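Local atomic coordinates of S12 family peptidase (Streptomyces sp. 82F2, PDB entry 3WWX), a protein that probably hydrolyses amide bonds with selectivity for D-amino acid substrates, as a D-stereospecific amidohydrolase of the beta-lactamase-like peptidase family S12. Residues A60-Q65 and K180-R185; D76-W81 and R94-R99; K80-V85 and G167-K172; S106-Y111 and S159-V164. All coordinates share one frame; numbering follows the deposited sequence.

Interaction 1 (A60-Q65 and K180-R185); sequences ATVLLQ and KAVENR
Two helices of the helical part of the beta-lactamase-like fold, 55-68 and 178-187, meet where Val62 faces Ala181 and Val182 and where Gln65 faces Arg185. The axes of the two short segments approach to 9.8 Å and cross steeply, at 77°, which confines the contact to one patch in which the Val62 and Val182 CA atoms are nearest, 6.6 Å apart. Val62 splits its two methyls between neighbouring residues. With CG1 set opposite the backbone N (chi1 169°), that methyl reaches Ala181 CB at 3.7 Å and also abuts Arg185 CD, while CG2 lies 4.0 Å from Val182 CG2; the two valines cross at about a right angle. Helix 55-68 begins within the Ser-x-x-Lys sequence of this family; the contact uses its later turns, past that sequence. The same valine also touches Ile170 of helix 160-174, and a third helix therefore closes this apolar patch.

Toward the solvent the chemistry becomes polar. The strongest partner of the Arg185 guanidinium is Glu69, in a salt bridge to NH1; that same nitrogen donates to Gln65 OE1 at 2.9 Å. The oxygen lies practically in the guanidinium plane, although the amide itself is turned 63° from it. The extended chains of Gln65 and Arg185 slide past each other in opposite directions, which brings OE1 alongside the arginine methylenes, 3.3 Å from Arg185 CD. The other end of the amide is fixed too: Gln65 NE2 bonds to Leu259 O and gives a 3.1 Å bond to a water that donates to Arg185 O at 2.7 Å.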
# COMPACT_ATOMS: atom_id res chain seq x y z
N ALA A 60 6.03 4.23 -5.90
CA ALA A 60 7.48 4.04 -5.95
C ALA A 60 7.95 3.59 -7.32
O ALA A 60 8.99 4.03 -7.80
CB ALA A 60 7.94 3.06 -4.89
N THR A 61 7.20 2.70 -7.95
CA THR A 61 7.57 2.20 -9.28
C THR A 61 7.65 3.35 -10.28
O THR A 61 8.58 3.43 -11.06
CB THR A 61 6.58 1.13 -9.77
OG1 THR A 61 6.64 0.00 -8.89
CG2 THR A 61 6.93 0.64 -11.18
N VAL A 62 6.69 4.25 -10.24
CA VAL A 62 6.71 5.40 -11.16
C VAL A 62 7.96 6.23 -10.93
O VAL A 62 8.64 6.61 -11.89
CB VAL A 62 5.46 6.26 -11.00
CG1 VAL A 62 5.60 7.57 -11.75
CG2 VAL A 62 4.24 5.49 -11.46
N LEU A 63 8.30 6.53 -9.68
CA LEU A 63 9.47 7.35 -9.42
C LEU A 63 10.74 6.66 -9.85
O LEU A 63 11.67 7.31 -10.33
CB LEU A 63 9.56 7.75 -7.96
CG LEU A 63 8.66 8.94 -7.67
CD1 LEU A 63 8.39 9.03 -6.20
CD2 LEU A 63 9.30 10.24 -8.18
N LEU A 64 10.81 5.34 -9.69
CA LEU A 64 11.98 4.61 -10.17
C LEU A 64 12.08 4.60 -11.70
O LEU A 64 13.19 4.68 -12.23
CB LEU A 64 11.98 3.19 -9.57
CG LEU A 64 12.40 3.18 -8.10
CD1 LEU A 64 11.87 1.94 -7.38
CD2 LEU A 64 13.93 3.23 -7.98
N GLN A 65 10.95 4.53 -12.39
CA GLN A 65 10.98 4.70 -13.84
C GLN A 65 11.46 6.09 -14.22
O GLN A 65 12.28 6.23 -15.13
CB GLN A 65 9.62 4.44 -14.46
CG GLN A 65 9.15 2.99 -14.40
CD GLN A 65 7.96 2.76 -15.28
OE1 GLN A 65 7.31 3.70 -15.73
NE2 GLN A 65 7.66 1.49 -15.55
N LYS A 180 -2.18 9.72 -13.40
CA LYS A 180 -2.03 9.54 -14.84
C LYS A 180 -0.76 8.74 -15.13
O LYS A 180 -0.73 7.93 -16.05
CB LYS A 180 -2.00 10.89 -15.57
CG LYS A 180 -3.23 11.73 -15.39
CD LYS A 180 -4.47 11.12 -16.03
CE LYS A 180 -5.65 12.08 -15.96
NZ LYS A 180 -6.06 12.36 -14.55
N ALA A 181 0.28 8.94 -14.33
CA ALA A 181 1.53 8.19 -14.51
C ALA A 181 1.32 6.71 -14.15
O ALA A 181 1.78 5.81 -14.85
CB ALA A 181 2.65 8.80 -13.65
N VAL A 182 0.60 6.45 -13.07
CA VAL A 182 0.28 5.08 -12.69
C VAL A 182 -0.53 4.41 -13.80
O VAL A 182 -0.24 3.27 -14.17
CB VAL A 182 -0.48 5.05 -11.35
CG1 VAL A 182 -0.94 3.65 -11.04
CG2 VAL A 182 0.41 5.54 -10.25
N GLU A 183 -1.51 5.11 -14.34
CA GLU A 183 -2.35 4.57 -15.41
C GLU A 183 -1.53 4.25 -16.64
O GLU A 183 -1.61 3.15 -17.17
CB GLU A 183 -3.47 5.56 -15.76
CG GLU A 183 -4.48 5.67 -14.68
CD GLU A 183 -5.43 6.84 -14.82
OE1 GLU A 183 -5.29 7.63 -15.78
OE2 GLU A 183 -6.33 6.99 -13.95
N ASN A 184 -0.72 5.20 -17.08
CA ASN A 184 -0.04 5.05 -18.36
C ASN A 184 1.19 4.17 -18.32
O ASN A 184 1.53 3.52 -19.32
CB ASN A 184 0.27 6.44 -18.92
CG ASN A 184 -0.99 7.16 -19.34
OD1 ASN A 184 -2.00 6.54 -19.67
ND2 ASN A 184 -0.94 8.49 -19.31
N ARG A 185 1.86 4.12 -17.17
CA ARG A 185 3.08 3.36 -17.03
C ARG A 185 2.88 1.95 -16.48
O ARG A 185 3.74 1.11 -16.64
CB ARG A 185 4.06 4.09 -16.11
CG ARG A 185 4.54 5.40 -16.68
CD ARG A 185 5.27 6.24 -15.64
NE ARG A 185 5.86 7.40 -16.30
CZ ARG A 185 7.07 7.40 -16.86
NH1 ARG A 185 7.85 6.33 -16.79
NH2 ARG A 185 7.50 8.50 -17.48
O HOH W 1 5.97 0.81 -18.05

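Interaction 2 (D76-W81 and R94-R99); sequences DPVEKW and RKITVR
The Trp81 ring meets Val98 obliquely, CD1 lying 4.4 Å from Val98 CG2, while one of its faces carries Lys80 CG, offset toward the rim, and Asp76 CB sits at its edge in the ring plane. From that edge NE1 donates to Asp76 OD2 at 3.0 Å. The acceptor is close to the indole plane, but the bond arrives on the anti side of the carboxylate and 26° out of its plane. The second pair of flat groups, the Glu79 carboxylate and the Arg94 guanidinium, are turned only 27° from each other, yet their charged atoms do not touch. These side chains run side by side and meet through methylenes, Glu79 CG to Arg94 CG at 3.8 Å. Glu79 forms a salt bridge with Arg87 and accepts from Gly84 N; Arg94 pairs with Asp92. Val78 adds an apolar link, its CG2 resting 3.9 Å from Ile96 CG2.

The backbones are joined more firmly. Val78 N donates to Ile96 O at 2.8 Å (167° at the hydrogen), and Val98 N to Asp76 O at 3.2 Å. These two bonds flank Pro77 and Thr97, whose CA atoms are 4.2 Å apart; the CA-H groups of Pro77 and Thr97 point to Ile96 O and Asp76 O. The bridge uses no N-H of residue 77, which is compatible with proline there. Thr97 is also the N-cap of helix 98-102, its hydroxyl capping a nitrogen just beyond the segment. The pattern is that of an isolated antiparallel beta bridge, with Pro77 and Thr97 as its non-hydrogen-bonded pair, joining the approaches to two short helices.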
# COMPACT_ATOMS: atom_id res chain seq x y z
N ASP A 76 18.21 13.34 -4.73
CA ASP A 76 17.91 14.78 -4.69
C ASP A 76 17.20 15.14 -3.37
O ASP A 76 16.36 14.38 -2.89
CB ASP A 76 16.95 15.20 -5.82
CG ASP A 76 17.61 15.27 -7.20
OD1 ASP A 76 18.86 15.37 -7.29
OD2 ASP A 76 16.85 15.24 -8.20
N PRO A 77 17.49 16.31 -2.81
CA PRO A 77 16.66 16.78 -1.70
C PRO A 77 15.22 17.02 -2.13
O PRO A 77 14.95 17.45 -3.25
CB PRO A 77 17.32 18.11 -1.29
CG PRO A 77 18.68 18.07 -1.88
CD PRO A 77 18.60 17.23 -3.11
N VAL A 78 14.29 16.76 -1.23
CA VAL A 78 12.90 17.01 -1.51
C VAL A 78 12.67 18.48 -1.87
O VAL A 78 11.86 18.80 -2.75
CB VAL A 78 12.04 16.59 -0.30
CG1 VAL A 78 10.60 17.00 -0.49
CG2 VAL A 78 12.14 15.08 -0.07
N GLU A 79 13.44 19.37 -1.23
CA GLU A 79 13.34 20.81 -1.48
C GLU A 79 13.54 21.18 -2.96
O GLU A 79 12.93 22.13 -3.46
CB GLU A 79 14.35 21.55 -0.61
CG GLU A 79 14.26 23.08 -0.69
CD GLU A 79 13.09 23.66 0.09
OE1 GLU A 79 12.69 24.80 -0.23
OE2 GLU A 79 12.60 22.99 1.04
N LYS A 80 14.39 20.43 -3.65
CA LYS A 80 14.63 20.67 -5.07
C LYS A 80 13.35 20.60 -5.88
O LYS A 80 13.11 21.41 -6.77
CB LYS A 80 15.65 19.67 -5.61
CG LYS A 80 16.01 19.84 -7.07
CD LYS A 80 17.18 18.94 -7.43
CE LYS A 80 17.69 19.20 -8.85
NZ LYS A 80 16.70 18.79 -9.85
N TRP A 81 12.51 19.62 -5.54
CA TRP A 81 11.30 19.35 -6.29
C TRP A 81 10.07 20.01 -5.71
O TRP A 81 9.15 20.34 -6.46
CB TRP A 81 11.11 17.83 -6.39
CG TRP A 81 12.19 17.25 -7.22
CD1 TRP A 81 13.33 16.65 -6.80
CD2 TRP A 81 12.25 17.31 -8.64
NE1 TRP A 81 14.11 16.31 -7.89
CE2 TRP A 81 13.46 16.69 -9.03
CE3 TRP A 81 11.39 17.80 -9.62
CZ2 TRP A 81 13.83 16.58 -10.36
CZ3 TRP A 81 11.77 17.68 -10.96
CH2 TRP A 81 12.97 17.07 -11.31
N ARG A 94 15.24 20.34 2.85
CA ARG A 94 16.60 20.53 2.36
C ARG A 94 17.51 19.38 2.81
O ARG A 94 18.57 19.16 2.22
CB ARG A 94 17.19 21.87 2.87
CG ARG A 94 16.50 23.11 2.35
CD ARG A 94 16.70 24.34 3.27
NE ARG A 94 15.88 24.29 4.49
CZ ARG A 94 15.44 25.36 5.16
NH1 ARG A 94 15.73 26.59 4.74
NH2 ARG A 94 14.70 25.20 6.26
N LYS A 95 17.08 18.64 3.84
CA LYS A 95 17.91 17.63 4.48
C LYS A 95 17.34 16.22 4.28
O LYS A 95 17.85 15.25 4.85
CB LYS A 95 17.99 17.90 5.98
CG LYS A 95 18.44 19.30 6.35
CD LYS A 95 19.84 19.59 5.85
CE LYS A 95 20.35 20.93 6.39
NZ LYS A 95 19.49 22.08 5.97
N ILE A 96 16.26 16.13 3.52
CA ILE A 96 15.56 14.87 3.29
C ILE A 96 15.56 14.59 1.81
O ILE A 96 15.26 15.48 1.02
CB ILE A 96 14.09 14.97 3.74
CG1 ILE A 96 13.99 15.19 5.25
CG2 ILE A 96 13.31 13.68 3.38
CD1 ILE A 96 12.62 15.67 5.71
N THR A 97 15.88 13.36 1.40
CA THR A 97 15.90 13.01 -0.01
C THR A 97 14.63 12.27 -0.43
O THR A 97 13.89 11.77 0.42
CB THR A 97 17.09 12.11 -0.36
OG1 THR A 97 16.93 10.83 0.26
CG2 THR A 97 18.39 12.73 0.15
N VAL A 98 14.38 12.22 -1.72
CA VAL A 98 13.20 11.53 -2.23
C VAL A 98 13.29 10.05 -1.85
O VAL A 98 12.28 9.44 -1.48
CB VAL A 98 13.03 11.73 -3.75
CG1 VAL A 98 11.85 10.97 -4.28
CG2 VAL A 98 12.90 13.22 -4.08
N ARG A 99 14.49 9.47 -1.89
CA ARG A 99 14.69 8.08 -1.48
C ARG A 99 14.22 7.84 -0.05
O ARG A 99 13.61 6.83 0.25
CB ARG A 99 16.16 7.66 -1.62
CG ARG A 99 16.42 6.16 -1.42
CD ARG A 99 17.93 5.80 -1.48
NE ARG A 99 18.52 6.32 -2.72
CZ ARG A 99 18.30 5.80 -3.92
NH1 ARG A 99 17.56 4.70 -4.08
NH2 ARG A 99 18.85 6.37 -5.00

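Interaction 3 (K80-V85 and G167-K172); sequences KWLPGV and GMVIEK
Segment 80-85 leaves a short, weakly bonded helix and folds into a tight turn opposite the regular helix 167-172, the CA atoms of Trp81 and Val169 being nearest at 6.1 Å. Val85 N bonds back to Leu82 O at 3.1 Å, and the backbone angles of Pro83 and Gly84 (phi 75° at the glycine) make this a type II beta turn. The turn brings Leu82 and Val85 to face the helix together. Leu82 crosses Met168 and Val169 at about right angles: CD2 packs on Met168 CB at 3.8 Å, while CD1 lies between that atom and Val169 CG2, 3.9 Å from the latter. Val85 and Met168 instead approach tip to tip, CG1 to CE at 4.0 Å, with the methionine chain bent at its last torsion.

Helix 160-174, which carries Met168, Val169 and Lys172, packs between helices 55-68 and 136-144 and segment 80-85 in the helical part of the fold. Ile170, and Val169 too, touch helix 55-68, while Met168 also touches Pro136 and Val140 of helix 136-144.

At the more exposed end, Lys172 curls back toward the carbonyl of Trp81, just ahead of the turn. Its CG, set anti to the backbone N (chi1 -174°), meets the edge of the indole in the ring plane, 3.8 Å from Trp81 CE3. Three successive bends of like sign, at chi2, chi3 and chi4, then return NZ to Trp81 O, to which it donates at 3.0 Å, in the carbonyl plane and with a C=O...N angle of 160°. Val169 CG1 lies 4.2 Å from Trp81 CB.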
# COMPACT_ATOMS: atom_id res chain seq x y z
N LYS A 80 14.39 20.43 -3.65
CA LYS A 80 14.63 20.67 -5.07
C LYS A 80 13.35 20.60 -5.88
O LYS A 80 13.11 21.41 -6.77
CB LYS A 80 15.65 19.67 -5.61
CG LYS A 80 16.01 19.84 -7.07
CD LYS A 80 17.18 18.94 -7.43
CE LYS A 80 17.69 19.20 -8.85
NZ LYS A 80 16.70 18.79 -9.85
N TRP A 81 12.51 19.62 -5.54
CA TRP A 81 11.30 19.35 -6.29
C TRP A 81 10.07 20.01 -5.71
O TRP A 81 9.15 20.34 -6.46
CB TRP A 81 11.11 17.83 -6.39
CG TRP A 81 12.19 17.25 -7.22
CD1 TRP A 81 13.33 16.65 -6.80
CD2 TRP A 81 12.25 17.31 -8.64
NE1 TRP A 81 14.11 16.31 -7.89
CE2 TRP A 81 13.46 16.69 -9.03
CE3 TRP A 81 11.39 17.80 -9.62
CZ2 TRP A 81 13.83 16.58 -10.36
CZ3 TRP A 81 11.77 17.68 -10.96
CH2 TRP A 81 12.97 17.07 -11.31
N LEU A 82 10.05 20.19 -4.39
CA LEU A 82 8.92 20.78 -3.68
C LEU A 82 9.38 21.94 -2.79
O LEU A 82 9.33 21.86 -1.57
CB LEU A 82 8.21 19.72 -2.81
CG LEU A 82 7.73 18.45 -3.52
CD1 LEU A 82 7.13 17.52 -2.51
CD2 LEU A 82 6.73 18.76 -4.62
N PRO A 83 9.85 23.03 -3.41
CA PRO A 83 10.42 24.12 -2.61
C PRO A 83 9.45 24.70 -1.59
O PRO A 83 8.31 24.99 -1.93
CB PRO A 83 10.82 25.17 -3.66
CG PRO A 83 10.20 24.74 -4.93
CD PRO A 83 9.92 23.27 -4.85
N GLY A 84 9.92 24.82 -0.35
CA GLY A 84 9.15 25.38 0.74
C GLY A 84 8.06 24.50 1.34
O GLY A 84 7.42 24.90 2.29
N VAL A 85 7.87 23.30 0.80
CA VAL A 85 6.73 22.48 1.19
C VAL A 85 6.98 21.75 2.50
O VAL A 85 6.07 21.62 3.32
CB VAL A 85 6.38 21.46 0.08
CG1 VAL A 85 5.27 20.47 0.51
CG2 VAL A 85 5.94 22.21 -1.16
N GLY A 167 3.99 11.48 -4.40
CA GLY A 167 3.05 11.79 -5.45
C GLY A 167 3.22 13.21 -5.96
O GLY A 167 3.12 13.46 -7.16
N MET A 168 3.45 14.14 -5.05
CA MET A 168 3.66 15.53 -5.45
C MET A 168 4.93 15.66 -6.29
O MET A 168 4.96 16.47 -7.24
CB MET A 168 3.71 16.43 -4.21
CG MET A 168 2.37 16.54 -3.54
SD MET A 168 2.43 17.26 -1.88
CE MET A 168 2.90 18.92 -2.28
N VAL A 169 5.95 14.88 -5.98
CA VAL A 169 7.20 14.91 -6.76
C VAL A 169 6.91 14.40 -8.17
O VAL A 169 7.38 14.97 -9.15
CB VAL A 169 8.31 14.09 -6.10
CG1 VAL A 169 9.53 13.97 -7.01
CG2 VAL A 169 8.69 14.68 -4.76
N ILE A 170 6.13 13.33 -8.27
CA ILE A 170 5.76 12.77 -9.58
C ILE A 170 5.07 13.85 -10.41
O ILE A 170 5.38 14.03 -11.59
CB ILE A 170 4.86 11.53 -9.47
CG1 ILE A 170 5.63 10.35 -8.88
CG2 ILE A 170 4.30 11.14 -10.84
CD1 ILE A 170 4.71 9.16 -8.45
N GLU A 171 4.15 14.57 -9.79
CA GLU A 171 3.43 15.62 -10.49
C GLU A 171 4.39 16.71 -10.97
O GLU A 171 4.22 17.23 -12.08
CB GLU A 171 2.29 16.21 -9.64
CG GLU A 171 1.49 17.24 -10.43
CD GLU A 171 0.19 17.68 -9.81
OE1 GLU A 171 -0.22 18.82 -10.11
OE2 GLU A 171 -0.44 16.91 -9.06
N LYS A 172 5.39 17.06 -10.17
CA LYS A 172 6.34 18.12 -10.55
C LYS A 172 7.21 17.65 -11.72
O LYS A 172 7.43 18.39 -12.68
CB LYS A 172 7.23 18.51 -9.38
CG LYS A 172 8.15 19.70 -9.62
CD LYS A 172 7.40 20.99 -9.95
CE LYS A 172 6.36 21.40 -8.90
NZ LYS A 172 6.95 21.99 -7.66

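Interaction 4 (S106-Y111 and S159-V164); sequences SGIYSY and SNTNFV
The irregular segment 106-111 runs past the first turn of helix 160-174, coming nearest where the CA atoms of Ser110 and Ser159 are 4.3 Å apart. Hydroxyls do most of the joining. Ser159, the N-cap, donates through OG to Ile108 O at 2.8 Å, from above the carbonyl plane, while receiving a weak capping bond from Thr161 N. Thr161 OG1 donates to Tyr109 O at 2.6 Å, on a lone pair in the carbonyl plane, and accepts from Tyr111 N at 2.9 Å. Ser110 OG accepts from Asn160 N at 3.0 Å. At the other end of the loop segment, Ser106 OG gives a 2.6 Å bond to Asn162 OD1 and accepts from Ile108 N at 3.1 Å, an ST turn. The Tyr111 ring, put across the helix by chi1 66°, presents CE1 to Val164 CG2 at 3.6 Å and to Asn160 CB; its hydroxyl bonds to Ile233 O.

Asn160 holds the asparagine position of the family's Tyr-x-Asn motif, its side chain about 9 Å from the bound octane diamine. Its amide bonds to Thr112 and Lys56. With hydroxyls fixing the surrounding backbone, the contact probably helps position this asparagine beside what is, by family resemblance, the active-site cleft.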
# COMPACT_ATOMS: atom_id res chain seq x y z
N SER A 106 12.76 9.19 6.28
CA SER A 106 12.72 10.65 6.32
C SER A 106 12.50 11.22 7.72
O SER A 106 13.01 12.30 8.03
CB SER A 106 11.61 11.17 5.42
OG SER A 106 10.38 10.78 5.99
N GLY A 107 11.72 10.53 8.55
CA GLY A 107 11.32 11.04 9.85
C GLY A 107 10.10 11.94 9.80
O GLY A 107 9.70 12.50 10.83
N ILE A 108 9.49 12.11 8.63
CA ILE A 108 8.39 13.06 8.49
C ILE A 108 7.12 12.55 9.20
O ILE A 108 6.68 11.42 9.02
CB ILE A 108 8.09 13.35 7.00
CG1 ILE A 108 9.30 13.97 6.30
CG2 ILE A 108 6.84 14.19 6.86
CD1 ILE A 108 9.13 14.15 4.82
N TYR A 109 6.53 13.40 10.03
CA TYR A 109 5.31 13.11 10.75
C TYR A 109 4.24 12.60 9.79
O TYR A 109 4.00 13.21 8.76
CB TYR A 109 4.83 14.40 11.43
CG TYR A 109 3.65 14.24 12.34
CD1 TYR A 109 2.37 14.10 11.85
CD2 TYR A 109 3.82 14.25 13.73
CE1 TYR A 109 1.28 13.94 12.70
CE2 TYR A 109 2.74 14.10 14.58
CZ TYR A 109 1.47 13.93 14.05
OH TYR A 109 0.37 13.80 14.88
N SER A 110 3.62 11.51 10.20
CA SER A 110 2.55 10.88 9.43
C SER A 110 1.20 11.56 9.69
O SER A 110 0.68 11.54 10.81
CB SER A 110 2.46 9.40 9.79
OG SER A 110 1.57 8.76 8.90
N TYR A 111 0.62 12.18 8.66
CA TYR A 111 -0.56 13.03 8.85
C TYR A 111 -1.73 12.23 9.40
O TYR A 111 -2.63 12.80 10.02
CB TYR A 111 -0.98 13.74 7.56
CG TYR A 111 -1.47 12.79 6.48
CD1 TYR A 111 -0.57 12.25 5.57
CD2 TYR A 111 -2.80 12.43 6.37
CE1 TYR A 111 -0.99 11.36 4.58
CE2 TYR A 111 -3.22 11.53 5.38
CZ TYR A 111 -2.31 11.03 4.50
OH TYR A 111 -2.69 10.15 3.50
N SER A 159 5.29 6.33 7.47
CA SER A 159 4.57 7.60 7.43
C SER A 159 3.87 7.81 6.10
O SER A 159 4.49 7.75 5.03
CB SER A 159 5.54 8.76 7.67
OG SER A 159 4.86 9.99 7.45
N ASN A 160 2.57 8.02 6.17
CA ASN A 160 1.78 8.19 4.96
C ASN A 160 2.14 9.50 4.26
O ASN A 160 2.00 9.60 3.04
CB ASN A 160 0.30 8.09 5.31
CG ASN A 160 -0.08 6.68 5.68
OD1 ASN A 160 0.18 5.76 4.92
ND2 ASN A 160 -0.58 6.49 6.88
N THR A 161 2.61 10.49 5.02
CA THR A 161 3.00 11.77 4.42
C THR A 161 4.11 11.55 3.40
O THR A 161 4.19 12.25 2.39
CB THR A 161 3.50 12.75 5.47
OG1 THR A 161 2.61 12.70 6.59
CG2 THR A 161 3.52 14.17 4.91
N ASN A 162 4.96 10.57 3.65
CA ASN A 162 6.06 10.31 2.73
C ASN A 162 5.58 10.04 1.33
O ASN A 162 6.20 10.51 0.38
CB ASN A 162 6.89 9.13 3.20
CG ASN A 162 7.80 9.50 4.35
OD1 ASN A 162 8.29 10.63 4.41
ND2 ASN A 162 8.06 8.56 5.24
N PHE A 163 4.48 9.30 1.19
CA PHE A 163 4.00 8.94 -0.14
C PHE A 163 3.05 9.96 -0.74
O PHE A 163 2.97 10.05 -1.96
CB PHE A 163 3.47 7.51 -0.18
CG PHE A 163 4.58 6.51 -0.32
CD1 PHE A 163 5.44 6.25 0.74
CD2 PHE A 163 4.81 5.86 -1.52
CE1 PHE A 163 6.50 5.38 0.61
CE2 PHE A 163 5.87 4.98 -1.65
CZ PHE A 163 6.72 4.74 -0.58
N VAL A 164 2.38 10.77 0.07
CA VAL A 164 1.72 11.95 -0.47
C VAL A 164 2.76 12.91 -1.09
O VAL A 164 2.57 13.40 -2.21
CB VAL A 164 0.86 12.64 0.59
CG1 VAL A 164 0.24 13.92 0.05
CG2 VAL A 164 -0.23 11.68 1.05
O HOH W 2 9.63 8.44 8.12

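How the interactions relate
Interactions 3 and 4 share helix 160-174: interaction 4 grips its buried N-terminal turn, interaction 3 a more exposed later turn. Interaction 1 is also buried and touches interaction 3 through Leu63 on Ile170, so helix 160-174 links the two. Interaction 2 lies only 9 Å from interaction 3, centre to centre, and they share Lys80 and Trp81. Ile96 in turn packs on Ser106 and Ile108 of interaction 4. The chemistry follows place: hydroxyl-to-backbone bonds at the buried helix start of interaction 4, a backbone bridge in partly buried interaction 2, and apolar patches with a charged side chain at their margin in interactions 1 and 3.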